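Local coordinates for enoyl-CoA hydratase/isomerase family protein (Pseudomonas syringae pv. tomato, PDB 3OT6) that belongs to the crotonase-like enoyl-CoA hydratase/isomerase family and probably acts on the acyl group of a coenzyme A thioester, at residues 115-120 with 211-216; 86-91 with 219-224; 12-17 with 196-201. One frame throughout, in Å; residues are numbered along the deposited sequence.

In the fold
Near the N terminus the chain forms the hairpin of strands 8-13 and 16-21, whose turn is met by Lys198, closing the long loop of interaction 3. Further along, helix 73-91 is met at residues 86-91 by residues 219-224 in interaction 2. The loop leading into strand 118-122 is reached by residues 211-216 in interaction 1, a shorter loop lying wholly within that of interaction 2. Interaction 3 crosses both others along the chain. Interactions 1 and 2 share helix 202-230 and touch where Arg213 NH1 probably bonds to Leu91 O. Together the three tie the C-terminal region to the six-stranded sheet and to helix 73-91.

Interaction 1. Residues 115-120 with 211-216; sequences SADYRI and KVRKGL
Asp117 and Arg213 meet in a salt bridge between the residues leading into strand 118-122 and the long C-terminal helix 202-230. The close part is small: Asp117 OD1 lies 2.9 Å from Arg213 NH2 and accepts its hydrogen bond, while a weak second bond comes from Arg213 NH1 at 3.3 Å from the same Asp117 OD1. One oxygen therefore takes both terminal nitrogens. The carboxylate and guanidinium planes are only 17° apart, yet NH2 comes from above the carboxylate plane, 40° out of it, so the groups are stepped rather than squarely paired. Arg213 reaches this point because its chain is extended from CG to NE, spanning the distance between the helix and the loop before the strand. The backbone oxygen of Ala116 merely stands near the guanidinium, obliquely to it. That oxygen accepts its hydrogen bond from Arg150 of helix 141-150.

Away from this charged end the contact is loose. The neighbouring helix positions Val212, Lys214 and Gly215 are exposed, and Asp117 and Arg213 are partly exposed as residues. Each charge also has other partners: Asp117 OD2 receives the backbone N of Ile97 and pairs with Lys209, whereas Arg213 NH1 bonds to Leu91 O. Such shared bonding probably favours an ionised Asp117, and it joins the loop before strand 118-122, Leu91 in the last part of residues 86-91, and the C-terminal helix through one polar cluster.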
ATOM      1  N   SER A 115       1.266  -4.192  -1.299  1.00 19.68           N
ATOM      2  CA  SER A 115       2.226  -4.399  -0.236  1.00 20.31           C
ATOM      3  C   SER A 115       1.586  -5.141   0.956  1.00 20.32           C
ATOM      4  O   SER A 115       2.142  -5.157   2.023  1.00 21.83           O
ATOM      5  CB  SER A 115       2.696  -3.037   0.262  1.00 20.60           C
ATOM      6  OG  SER A 115       3.360  -2.352  -0.772  1.00 25.41           O
ATOM      7  N   ALA A 116       0.419  -5.728   0.789  1.00 18.99           N
ATOM      8  CA  ALA A 116      -0.395  -6.134   1.913  1.00 18.40           C
ATOM      9  C   ALA A 116      -0.763  -7.616   1.722  1.00 18.89           C
ATOM     10  O   ALA A 116      -0.495  -8.230   0.656  1.00 18.51           O
ATOM     11  CB  ALA A 116      -1.695  -5.276   1.930  1.00 15.74           C
ATOM     12  N   ASP A 117      -1.480  -8.148   2.705  1.00 19.05           N
ATOM     13  CA  ASP A 117      -1.847  -9.562   2.709  1.00 19.79           C
ATOM     14  C   ASP A 117      -3.218  -9.850   2.128  1.00 19.56           C
ATOM     15  O   ASP A 117      -3.433 -10.941   1.621  1.00 19.50           O
ATOM     16  CB  ASP A 117      -1.673 -10.107   4.093  1.00 19.61           C
ATOM     17  CG  ASP A 117      -0.217 -10.071   4.489  1.00 24.62           C
ATOM     18  OD1 ASP A 117       0.570 -10.795   3.781  1.00 25.54           O
ATOM     19  OD2 ASP A 117       0.137  -9.278   5.421  1.00 21.05           O
ATOM     20  N   TYR A 118      -4.105  -8.855   2.196  1.00 18.99           N
ATOM     21  CA  TYR A 118      -5.465  -8.956   1.743  1.00 18.58           C
ATOM     22  C   TYR A 118      -5.890  -7.506   1.386  1.00 20.14           C
ATOM     23  O   TYR A 118      -5.567  -6.538   2.146  1.00 20.91           O
ATOM     24  CB  TYR A 118      -6.416  -9.540   2.865  1.00 18.47           C
ATOM     25  CG  TYR A 118      -7.709 -10.022   2.234  1.00 13.69           C
ATOM     26  CD1 TYR A 118      -7.831 -11.343   1.810  1.00 13.14           C
ATOM     27  CD2 TYR A 118      -8.738  -9.139   1.940  1.00 14.45           C
ATOM     28  CE1 TYR A 118      -8.972 -11.801   1.146  1.00 17.85           C
ATOM     29  CE2 TYR A 118      -9.933  -9.583   1.256  1.00 14.35           C
ATOM     30  CZ  TYR A 118     -10.018 -10.913   0.859  1.00 18.48           C
ATOM     31  OH  TYR A 118     -11.099 -11.413   0.173  1.00 17.88           O
ATOM     32  N   ARG A 119      -6.639  -7.329   0.295  1.00 19.09           N
ATOM     33  CA  ARG A 119      -7.001  -5.963  -0.141  1.00 18.05           C
ATOM     34  C   ARG A 119      -8.450  -5.888  -0.453  1.00 18.28           C
ATOM     35  O   ARG A 119      -8.946  -6.695  -1.200  1.00 19.38           O
ATOM     36  CB  ARG A 119      -6.209  -5.544  -1.391  1.00 15.65           C
ATOM     37  CG  ARG A 119      -4.708  -5.309  -1.160  1.00 14.20           C
ATOM     38  CD  ARG A 119      -3.852  -6.570  -1.267  1.00 16.76           C
ATOM     39  NE  ARG A 119      -4.398  -7.500  -2.265  1.00 13.50           N
ATOM     40  CZ  ARG A 119      -4.079  -7.490  -3.569  1.00 15.68           C
ATOM     41  NH1 ARG A 119      -3.143  -6.645  -4.042  1.00 13.40           N
ATOM     42  NH2 ARG A 119      -4.691  -8.346  -4.405  1.00  8.62           N
ATOM     43  N   ILE A 120      -9.139  -4.890   0.062  1.00 20.20           N
ATOM     44  CA  ILE A 120     -10.589  -4.729  -0.204  1.00 21.11           C
ATOM     45  C   ILE A 120     -10.861  -3.348  -0.699  1.00 20.94           C
ATOM     46  O   ILE A 120     -10.382  -2.353  -0.105  1.00 21.52           O
ATOM     47  CB  ILE A 120     -11.453  -4.924   1.078  1.00 21.86           C
ATOM     48  CG1 ILE A 120     -11.090  -6.253   1.740  1.00 23.88           C
ATOM     49  CG2 ILE A 120     -12.965  -4.883   0.722  1.00 19.62           C
ATOM     50  CD1 ILE A 120     -11.894  -6.545   3.064  1.00 29.94           C
ATOM     51  N   LYS A 211       9.436 -16.633   4.152  1.00 21.49           N
ATOM     52  CA  LYS A 211      10.012 -17.697   3.322  1.00 22.75           C
ATOM     53  C   LYS A 211       9.472 -17.516   1.899  1.00 23.46           C
ATOM     54  O   LYS A 211      10.219 -17.498   0.925  1.00 24.15           O
ATOM     55  CB  LYS A 211       9.636 -19.099   3.867  1.00 22.20           C
ATOM     56  CG  LYS A 211      10.511 -20.268   3.563  1.00 19.77           C
ATOM     57  CD  LYS A 211      10.029 -21.497   4.430  1.00 23.07           C
ATOM     58  CE  LYS A 211      10.700 -22.850   4.044  1.00 22.37           C
ATOM     59  NZ  LYS A 211      10.188 -24.136   4.798  1.00 20.00           N
ATOM     60  N   VAL A 212       8.167 -17.345   1.776  1.00 23.22           N
ATOM     61  CA  VAL A 212       7.582 -17.207   0.460  1.00 22.27           C
ATOM     62  C   VAL A 212       8.172 -15.981  -0.216  1.00 23.10           C
ATOM     63  O   VAL A 212       8.504 -16.044  -1.411  1.00 25.31           O
ATOM     64  CB  VAL A 212       6.065 -17.106   0.555  1.00 21.99           C
ATOM     65  CG1 VAL A 212       5.452 -16.448  -0.675  1.00 18.85           C
ATOM     66  CG2 VAL A 212       5.483 -18.495   0.856  1.00 20.79           C
ATOM     67  N   ARG A 213       8.305 -14.893   0.542  1.00 22.24           N
ATOM     68  CA  ARG A 213       8.548 -13.568   0.008  1.00 21.30           C
ATOM     69  C   ARG A 213      10.004 -13.197  -0.097  1.00 21.52           C
ATOM     70  O   ARG A 213      10.317 -12.101  -0.550  1.00 22.33           O
ATOM     71  CB  ARG A 213       7.796 -12.524   0.814  1.00 20.42           C
ATOM     72  CG  ARG A 213       6.292 -12.464   0.442  1.00 20.76           C
ATOM     73  CD  ARG A 213       5.619 -11.253   1.039  1.00 18.26           C
ATOM     74  NE  ARG A 213       4.200 -11.210   0.740  1.00 19.64           N
ATOM     75  CZ  ARG A 213       3.278 -10.718   1.570  1.00 17.01           C
ATOM     76  NH1 ARG A 213       3.616 -10.252   2.745  1.00 16.24           N
ATOM     77  NH2 ARG A 213       2.020 -10.724   1.246  1.00 12.81           N
ATOM     78  N   LYS A 214      10.896 -14.122   0.240  1.00 22.36           N
ATOM     79  CA  LYS A 214      12.334 -13.845   0.296  1.00 22.84           C
ATOM     80  C   LYS A 214      12.854 -13.246  -0.975  1.00 22.83           C
ATOM     81  O   LYS A 214      13.491 -12.204  -0.914  1.00 24.22           O
ATOM     82  CB  LYS A 214      13.168 -15.089   0.648  1.00 22.65           C
ATOM     83  CG  LYS A 214      14.665 -14.766   0.581  1.00 26.97           C
ATOM     84  CD  LYS A 214      15.601 -15.904   1.084  1.00 38.40           C
ATOM     85  CE  LYS A 214      17.128 -15.565   0.817  1.00 40.85           C
ATOM     86  NZ  LYS A 214      17.398 -14.145   1.293  1.00 42.46           N
ATOM     87  N   GLY A 215      12.599 -13.894  -2.116  1.00 23.21           N
ATOM     88  CA  GLY A 215      12.897 -13.348  -3.447  1.00 23.79           C
ATOM     89  C   GLY A 215      12.418 -11.904  -3.619  1.00 25.05           C
ATOM     90  O   GLY A 215      13.210 -11.026  -4.030  1.00 26.35           O
ATOM     91  N   LEU A 216      11.170 -11.623  -3.226  1.00 24.22           N
ATOM     92  CA  LEU A 216      10.593 -10.336  -3.447  1.00 23.85           C
ATOM     93  C   LEU A 216      11.312  -9.357  -2.540  1.00 25.11           C
ATOM     94  O   LEU A 216      11.696  -8.240  -2.988  1.00 25.83           O
ATOM     95  CB  LEU A 216       9.097 -10.360  -3.193  1.00 23.75           C
ATOM     96  CG  LEU A 216       8.302  -9.034  -3.127  1.00 23.10           C
ATOM     97  CD1 LEU A 216       8.354  -8.251  -4.460  1.00 20.64           C
ATOM     98  CD2 LEU A 216       6.854  -9.259  -2.720  1.00 17.93           C
TER

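Interaction 2. Residues 86-91 with 219-224; sequences LARRML and TLDAAI
Arg88 and Asp221 cross at about a right angle, but their charged ends lie almost flat with one another: the guanidinium and carboxylate planes differ by only 2°. The grip is side-on and bidentate. Arg88 NE bonds to Asp221 OD1 at 2.5 Å, an unusually short separation whose exact length is doubtful, and Arg88 NH2 bonds to Asp221 OD2 at 3.0 Å. The latter oxygen uses its syn lone pair, and the NE approaches its own oxygen on the syn side as well, slightly out of the carboxylate plane. Neither bond is straight. The paired geometry, two bonds to two oxygens, restrains rotation of the carboxylate as well as its position. A bend at chi2 (-124°) turns the outer chain of Arg88 so that its NE edge faces the acid.

Beside this ion pair, Leu220 points toward the other helix. Its CB comes within 4.1 Å of Arg88 CG, the aliphatic part of the arginine crossing it obliquely. Leu91 meets Leu220 at about a right angle, methyl against methyl, with Leu91 CD1 3.7 Å from Leu220 CD1.

This is antiparallel helix packing between helix 73-91 and the C-terminal helix 202-230 of the crotonase-like fold, a buried apolar contact edged by a partly exposed salt bridge. The short segments run 171° apart, with axes 10.3 Å from each other. Leu216 and Leu217, one turn earlier on helix 202-230, continue the packing against Leu91. Leu146 of helix 141-150 covers Ala87 and Leu91, while helix 31-46 packs against Leu86 and Arg89.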
ATOM      1  N   LEU A  86       9.082   1.305   3.242  1.00 20.53           N
ATOM      2  CA  LEU A  86       7.804   1.066   3.913  1.00 20.33           C
ATOM      3  C   LEU A  86       7.058  -0.049   3.205  1.00 21.36           C
ATOM      4  O   LEU A  86       6.461  -0.902   3.877  1.00 23.51           O
ATOM      5  CB  LEU A  86       6.923   2.336   4.037  1.00 18.65           C
ATOM      6  CG  LEU A  86       5.466   2.148   4.477  1.00 17.54           C
ATOM      7  CD1 LEU A  86       5.387   1.677   5.974  1.00 17.40           C
ATOM      8  CD2 LEU A  86       4.595   3.404   4.305  1.00 16.23           C
ATOM      9  N   ALA A  87       7.069  -0.079   1.866  1.00 21.04           N
ATOM     10  CA  ALA A  87       6.411  -1.204   1.164  1.00 21.29           C
ATOM     11  C   ALA A  87       7.082  -2.555   1.572  1.00 21.06           C
ATOM     12  O   ALA A  87       6.411  -3.560   1.813  1.00 22.53           O
ATOM     13  CB  ALA A  87       6.416  -1.023  -0.412  1.00 19.81           C
ATOM     14  N   ARG A  88       8.392  -2.585   1.589  1.00 20.04           N
ATOM     15  CA  ARG A  88       9.118  -3.758   1.988  1.00 21.50           C
ATOM     16  C   ARG A  88       8.782  -4.118   3.469  1.00 21.62           C
ATOM     17  O   ARG A  88       8.692  -5.276   3.838  1.00 21.80           O
ATOM     18  CB  ARG A  88      10.612  -3.497   1.808  1.00 21.44           C
ATOM     19  CG  ARG A  88      11.421  -4.753   1.814  1.00 24.02           C
ATOM     20  CD  ARG A  88      12.447  -4.639   2.867  1.00 29.95           C
ATOM     21  NE  ARG A  88      13.438  -5.697   2.848  1.00 33.49           N
ATOM     22  CZ  ARG A  88      13.492  -6.647   3.776  1.00 33.77           C
ATOM     23  NH1 ARG A  88      12.606  -6.628   4.771  1.00 35.43           N
ATOM     24  NH2 ARG A  88      14.410  -7.598   3.700  1.00 26.40           N
ATOM     25  N   ARG A  89       8.543  -3.135   4.314  1.00 21.58           N
ATOM     26  CA  ARG A  89       8.314  -3.467   5.703  1.00 21.48           C
ATOM     27  C   ARG A  89       6.939  -4.064   5.801  1.00 21.57           C
ATOM     28  O   ARG A  89       6.750  -5.032   6.500  1.00 22.31           O
ATOM     29  CB  ARG A  89       8.442  -2.244   6.613  1.00 21.92           C
ATOM     30  CG  ARG A  89       7.929  -2.506   7.988  1.00 24.06           C
ATOM     31  CD  ARG A  89       7.928  -1.271   8.851  1.00 28.94           C
ATOM     32  NE  ARG A  89       7.651  -1.679  10.217  1.00 31.22           N
ATOM     33  CZ  ARG A  89       7.598  -0.863  11.243  1.00 30.17           C
ATOM     34  NH1 ARG A  89       7.795   0.430  11.082  1.00 33.26           N
ATOM     35  NH2 ARG A  89       7.371  -1.357  12.427  1.00 32.05           N
HETATM   36  N   MSE A  90       5.986  -3.534   5.040  1.00 21.03           N
HETATM   37  CA  MSE A  90       4.631  -4.055   5.090  1.00 20.20           C
HETATM   38  C   MSE A  90       4.572  -5.479   4.620  1.00 19.94           C
HETATM   39  O   MSE A  90       3.799  -6.276   5.137  1.00 20.29           O
HETATM   40  CB  MSE A  90       3.670  -3.202   4.257  1.00 19.90           C
HETATM   41  CG  MSE A  90       3.355  -1.877   4.887  1.00 19.61           C
HETATM   42 SE   MSE A  90       2.410  -0.612   3.709  1.00 24.08          SE
HETATM   43  CE  MSE A  90       0.639  -1.464   3.513  1.00 17.73           C
ATOM     44  N   LEU A  91       5.359  -5.805   3.616  1.00 20.61           N
ATOM     45  CA  LEU A  91       5.338  -7.164   3.056  1.00 20.76           C
ATOM     46  C   LEU A  91       6.087  -8.117   3.973  1.00 21.07           C
ATOM     47  O   LEU A  91       5.990  -9.345   3.841  1.00 20.31           O
ATOM     48  CB  LEU A  91       5.964  -7.177   1.678  1.00 21.29           C
ATOM     49  CG  LEU A  91       5.092  -6.537   0.588  1.00 19.74           C
ATOM     50  CD1 LEU A  91       5.993  -6.152  -0.584  1.00 16.46           C
ATOM     51  CD2 LEU A  91       4.105  -7.573   0.165  1.00 18.90           C
ATOM     52  N   THR A 219      14.929  -8.608  -3.766  1.00 24.56           N
ATOM     53  CA  THR A 219      14.716  -7.802  -4.939  1.00 24.33           C
ATOM     54  C   THR A 219      14.323  -6.347  -4.633  1.00 25.45           C
ATOM     55  O   THR A 219      14.800  -5.406  -5.307  1.00 26.03           O
ATOM     56  CB  THR A 219      13.620  -8.419  -5.815  1.00 24.23           C
ATOM     57  OG1 THR A 219      14.044  -9.704  -6.250  1.00 22.11           O
ATOM     58  CG2 THR A 219      13.343  -7.539  -7.028  1.00 22.54           C
ATOM     59  N   LEU A 220      13.434  -6.156  -3.666  1.00 25.34           N
ATOM     60  CA  LEU A 220      13.087  -4.817  -3.222  1.00 26.16           C
ATOM     61  C   LEU A 220      14.297  -4.103  -2.585  1.00 27.39           C
ATOM     62  O   LEU A 220      14.454  -2.907  -2.822  1.00 28.17           O
ATOM     63  CB  LEU A 220      11.872  -4.813  -2.266  1.00 25.31           C
ATOM     64  CG  LEU A 220      10.484  -5.037  -2.892  1.00 27.76           C
ATOM     65  CD1 LEU A 220       9.369  -5.308  -1.812  1.00 24.88           C
ATOM     66  CD2 LEU A 220      10.114  -3.867  -3.794  1.00 28.30           C
ATOM     67  N   ASP A 221      15.114  -4.794  -1.770  1.00 27.62           N
ATOM     68  CA  ASP A 221      16.315  -4.173  -1.188  1.00 29.71           C
ATOM     69  C   ASP A 221      17.318  -3.706  -2.310  1.00 29.95           C
ATOM     70  O   ASP A 221      17.824  -2.596  -2.245  1.00 31.04           O
ATOM     71  CB  ASP A 221      17.012  -5.094  -0.139  1.00 29.45           C
ATOM     72  CG  ASP A 221      16.146  -5.349   1.095  1.00 34.87           C
ATOM     73  OD1 ASP A 221      15.165  -4.613   1.357  1.00 40.10           O
ATOM     74  OD2 ASP A 221      16.391  -6.343   1.810  1.00 41.94           O
ATOM     75  N   ALA A 222      17.584  -4.559  -3.305  1.00 29.16           N
ATOM     76  CA  ALA A 222      18.424  -4.223  -4.429  1.00 29.30           C
ATOM     77  C   ALA A 222      17.825  -3.029  -5.166  1.00 29.41           C
ATOM     78  O   ALA A 222      18.533  -2.076  -5.454  1.00 31.28           O
ATOM     79  CB  ALA A 222      18.604  -5.431  -5.394  1.00 28.00           C
ATOM     80  N   ALA A 223      16.519  -3.070  -5.422  1.00 28.99           N
ATOM     81  CA  ALA A 223      15.778  -2.028  -6.143  1.00 27.79           C
ATOM     82  C   ALA A 223      15.866  -0.706  -5.438  1.00 27.71           C
ATOM     83  O   ALA A 223      16.075   0.315  -6.070  1.00 27.25           O
ATOM     84  CB  ALA A 223      14.300  -2.419  -6.305  1.00 26.74           C
ATOM     85  N   ILE A 224      15.668  -0.714  -4.119  1.00 28.81           N
ATOM     86  CA  ILE A 224      15.646   0.544  -3.333  1.00 28.99           C
ATOM     87  C   ILE A 224      16.999   1.259  -3.580  1.00 30.22           C
ATOM     88  O   ILE A 224      17.032   2.467  -3.792  1.00 29.76           O
ATOM     89  CB  ILE A 224      15.341   0.297  -1.832  1.00 27.35           C
ATOM     90  CG1 ILE A 224      13.857  -0.017  -1.624  1.00 26.91           C
ATOM     91  CG2 ILE A 224      15.843   1.435  -0.922  1.00 25.02           C
ATOM     92  CD1 ILE A 224      13.569  -0.571  -0.172  1.00 24.70           C
TER

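Interaction 3. Residues 12-17 with 196-201; sequences LDDGVA and QLKKIN
Asp14, in the turn of the N-terminal beta hairpin, receives the ammonium of Lys198 of residues 196-201. Strand 8-13 leads into this turn through Leu12 and Asp13. Asp13 and Val16 close a type I' turn, in which Asp13 N bonds to Val16 O and Val16 N to Asp13 O. This pair of bonds defines a tight two-residue hairpin, with Asp14 and Gly15 at its corners, both at positive phi.

Asp14 supplies two kinds of acceptor. Its backbone oxygen takes the hydrogen bond from the lysine, Asp14 O to Lys198 NZ being 2.6 Å, with the donor tilted 27° from the carbonyl plane and a C=O...N angle of 151°. Its carboxylate forms a salt bridge to the same nitrogen, Asp14 OD2 lying 3.1 Å from Lys198 NZ. With CG anti to the backbone N (chi1 -176°), the acid lies beside its own carbonyl carbon, which brings the carboxylate OD2 and the backbone O to the same ammonium. Lys198 crosses the Asp14 side chain at about a right angle, its chain extended beyond CG.

Gly15 then passes beside the end of that chain, its CA 4.4 Å from Lys198 CE, and pairs with Ile50 through the backbone. Val16 begins the second strand and packs on Leu191 and Ala194 of helix 186-197, carrying the chain into the sheet.

One ammonium thus serves a neutral carbonyl and a carboxylate of the same residue. Because the site is at the surface, solvent probably weakens the charge attraction, and the ammonium would pin the turn through the backbone bond as well as through charge.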
ATOM      1  N   LEU A  12      -6.740   0.492  18.300  1.00 33.50           N
ATOM      2  CA  LEU A  12      -6.816  -0.981  18.529  1.00 32.19           C
ATOM      3  C   LEU A  12      -8.180  -1.436  19.133  1.00 33.07           C
ATOM      4  O   LEU A  12      -8.665  -0.896  20.120  1.00 34.06           O
ATOM      5  CB  LEU A  12      -5.626  -1.416  19.377  1.00 30.17           C
ATOM      6  CG  LEU A  12      -5.576  -2.836  19.947  1.00 28.54           C
ATOM      7  CD1 LEU A  12      -5.362  -3.841  18.861  1.00 22.09           C
ATOM      8  CD2 LEU A  12      -4.503  -2.948  21.085  1.00 21.82           C
ATOM      9  N   ASP A  13      -8.841  -2.386  18.511  1.00 33.60           N
ATOM     10  CA  ASP A  13     -10.077  -2.845  19.017  1.00 34.99           C
ATOM     11  C   ASP A  13     -10.149  -4.300  18.674  1.00 34.59           C
ATOM     12  O   ASP A  13     -10.066  -4.639  17.511  1.00 34.52           O
ATOM     13  CB  ASP A  13     -11.263  -2.124  18.385  1.00 36.56           C
ATOM     14  CG  ASP A  13     -12.566  -2.312  19.226  1.00 45.81           C
ATOM     15  OD1 ASP A  13     -12.671  -1.677  20.336  1.00 54.18           O
ATOM     16  OD2 ASP A  13     -13.464  -3.116  18.820  1.00 49.66           O
ATOM     17  N   ASP A  14     -10.287  -5.156  19.699  1.00 34.80           N
ATOM     18  CA  ASP A  14     -10.504  -6.602  19.531  1.00 34.02           C
ATOM     19  C   ASP A  14      -9.429  -7.241  18.613  1.00 33.25           C
ATOM     20  O   ASP A  14      -9.758  -7.931  17.647  1.00 33.12           O
ATOM     21  CB  ASP A  14     -11.937  -6.800  19.006  1.00 33.73           C
ATOM     22  CG  ASP A  14     -12.341  -8.270  18.869  1.00 37.65           C
ATOM     23  OD1 ASP A  14     -11.909  -9.150  19.671  1.00 37.55           O
ATOM     24  OD2 ASP A  14     -13.157  -8.545  17.957  1.00 42.01           O
ATOM     25  N   GLY A  15      -8.151  -6.974  18.896  1.00 33.08           N
ATOM     26  CA  GLY A  15      -7.021  -7.514  18.094  1.00 32.41           C
ATOM     27  C   GLY A  15      -6.871  -7.072  16.627  1.00 31.94           C
ATOM     28  O   GLY A  15      -6.116  -7.681  15.865  1.00 32.07           O
ATOM     29  N   VAL A  16      -7.613  -6.028  16.232  1.00 31.12           N
ATOM     30  CA  VAL A  16      -7.451  -5.369  14.949  1.00 28.87           C
ATOM     31  C   VAL A  16      -6.987  -3.951  15.155  1.00 29.21           C
ATOM     32  O   VAL A  16      -7.665  -3.193  15.854  1.00 29.39           O
ATOM     33  CB  VAL A  16      -8.759  -5.356  14.166  1.00 29.15           C
ATOM     34  CG1 VAL A  16      -8.570  -4.580  12.876  1.00 25.92           C
ATOM     35  CG2 VAL A  16      -9.282  -6.844  13.871  1.00 27.37           C
ATOM     36  N   ALA A  17      -5.850  -3.574  14.556  1.00 28.29           N
ATOM     37  CA  ALA A  17      -5.365  -2.183  14.616  1.00 27.51           C
ATOM     38  C   ALA A  17      -5.691  -1.489  13.287  1.00 28.59           C
ATOM     39  O   ALA A  17      -5.153  -1.872  12.227  1.00 30.24           O
ATOM     40  CB  ALA A  17      -3.860  -2.129  14.901  1.00 26.04           C
ATOM     41  N   GLN A 196     -11.449 -13.910  10.064  1.00 32.45           N
ATOM     42  CA  GLN A 196     -10.935 -15.175   9.507  1.00 33.54           C
ATOM     43  C   GLN A 196      -9.415 -15.304   9.646  1.00 32.96           C
ATOM     44  O   GLN A 196      -8.886 -16.415   9.755  1.00 33.37           O
ATOM     45  CB  GLN A 196     -11.359 -15.402   8.046  1.00 34.72           C
ATOM     46  CG  GLN A 196     -12.895 -15.504   7.814  1.00 41.45           C
ATOM     47  CD  GLN A 196     -13.547 -16.670   8.604  1.00 49.51           C
ATOM     48  OE1 GLN A 196     -14.325 -16.449   9.561  1.00 47.40           O
ATOM     49  NE2 GLN A 196     -13.190 -17.916   8.225  1.00 50.97           N
ATOM     50  N   LEU A 197      -8.705 -14.176   9.640  1.00 32.48           N
ATOM     51  CA  LEU A 197      -7.246 -14.215   9.826  1.00 31.56           C
ATOM     52  C   LEU A 197      -6.902 -14.531  11.272  1.00 31.71           C
ATOM     53  O   LEU A 197      -5.882 -15.197  11.532  1.00 31.78           O
ATOM     54  CB  LEU A 197      -6.514 -12.938   9.336  1.00 30.51           C
ATOM     55  CG  LEU A 197      -6.557 -12.659   7.826  1.00 28.54           C
ATOM     56  CD1 LEU A 197      -6.362 -11.164   7.558  1.00 24.90           C
ATOM     57  CD2 LEU A 197      -5.549 -13.489   7.068  1.00 27.18           C
ATOM     58  N   LYS A 198      -7.730 -14.081  12.207  1.00 31.79           N
ATOM     59  CA  LYS A 198      -7.500 -14.413  13.629  1.00 32.87           C
ATOM     60  C   LYS A 198      -7.353 -15.935  13.842  1.00 33.24           C
ATOM     61  O   LYS A 198      -6.688 -16.354  14.767  1.00 33.49           O
ATOM     62  CB  LYS A 198      -8.638 -13.878  14.502  1.00 32.71           C
ATOM     63  CG  LYS A 198      -8.482 -12.444  14.894  1.00 32.62           C
ATOM     64  CD  LYS A 198      -9.750 -11.997  15.527  1.00 31.45           C
ATOM     65  CE  LYS A 198      -9.483 -10.788  16.364  1.00 30.50           C
ATOM     66  NZ  LYS A 198     -10.777 -10.094  16.655  1.00 28.36           N
ATOM     67  N   LYS A 199      -7.926 -16.743  12.942  1.00 33.87           N
ATOM     68  CA  LYS A 199      -7.929 -18.198  13.073  1.00 34.19           C
ATOM     69  C   LYS A 199      -6.669 -18.933  12.694  1.00 34.55           C
ATOM     70  O   LYS A 199      -6.584 -20.144  12.946  1.00 35.93           O
ATOM     71  CB  LYS A 199      -9.061 -18.776  12.280  1.00 35.32           C
ATOM     72  CG  LYS A 199     -10.368 -18.415  12.878  1.00 38.10           C
ATOM     73  CD  LYS A 199     -11.416 -19.115  12.125  1.00 45.11           C
ATOM     74  CE  LYS A 199     -12.761 -18.666  12.673  1.00 52.23           C
ATOM     75  NZ  LYS A 199     -13.772 -19.391  11.844  1.00 56.08           N
ATOM     76  N   ILE A 200      -5.686 -18.227  12.123  1.00 33.83           N
ATOM     77  CA  ILE A 200      -4.426 -18.842  11.713  1.00 32.89           C
ATOM     78  C   ILE A 200      -3.323 -18.667  12.742  1.00 32.42           C
ATOM     79  O   ILE A 200      -3.369 -17.799  13.613  1.00 33.61           O
ATOM     80  CB  ILE A 200      -3.937 -18.356  10.284  1.00 32.79           C
ATOM     81  CG1 ILE A 200      -3.383 -16.923  10.351  1.00 32.52           C
ATOM     82  CG2 ILE A 200      -5.057 -18.498   9.271  1.00 31.18           C
ATOM     83  CD1 ILE A 200      -2.927 -16.334   9.059  1.00 27.89           C
ATOM     84  N   ASN A 201      -2.299 -19.471  12.607  1.00 30.78           N
ATOM     85  CA  ASN A 201      -1.240 -19.427  13.542  1.00 29.61           C
ATOM     86  C   ASN A 201      -0.228 -18.339  13.133  1.00 29.49           C
ATOM     87  O   ASN A 201       0.363 -18.374  12.049  1.00 27.93           O
ATOM     88  CB  ASN A 201      -0.631 -20.844  13.645  1.00 29.70           C
ATOM     89  CG  ASN A 201       0.557 -20.877  14.551  1.00 28.80           C
ATOM     90  OD1 ASN A 201       1.673 -20.529  14.158  1.00 30.53           O
ATOM     91  ND2 ASN A 201       0.316 -21.194  15.795  1.00 27.30           N
TER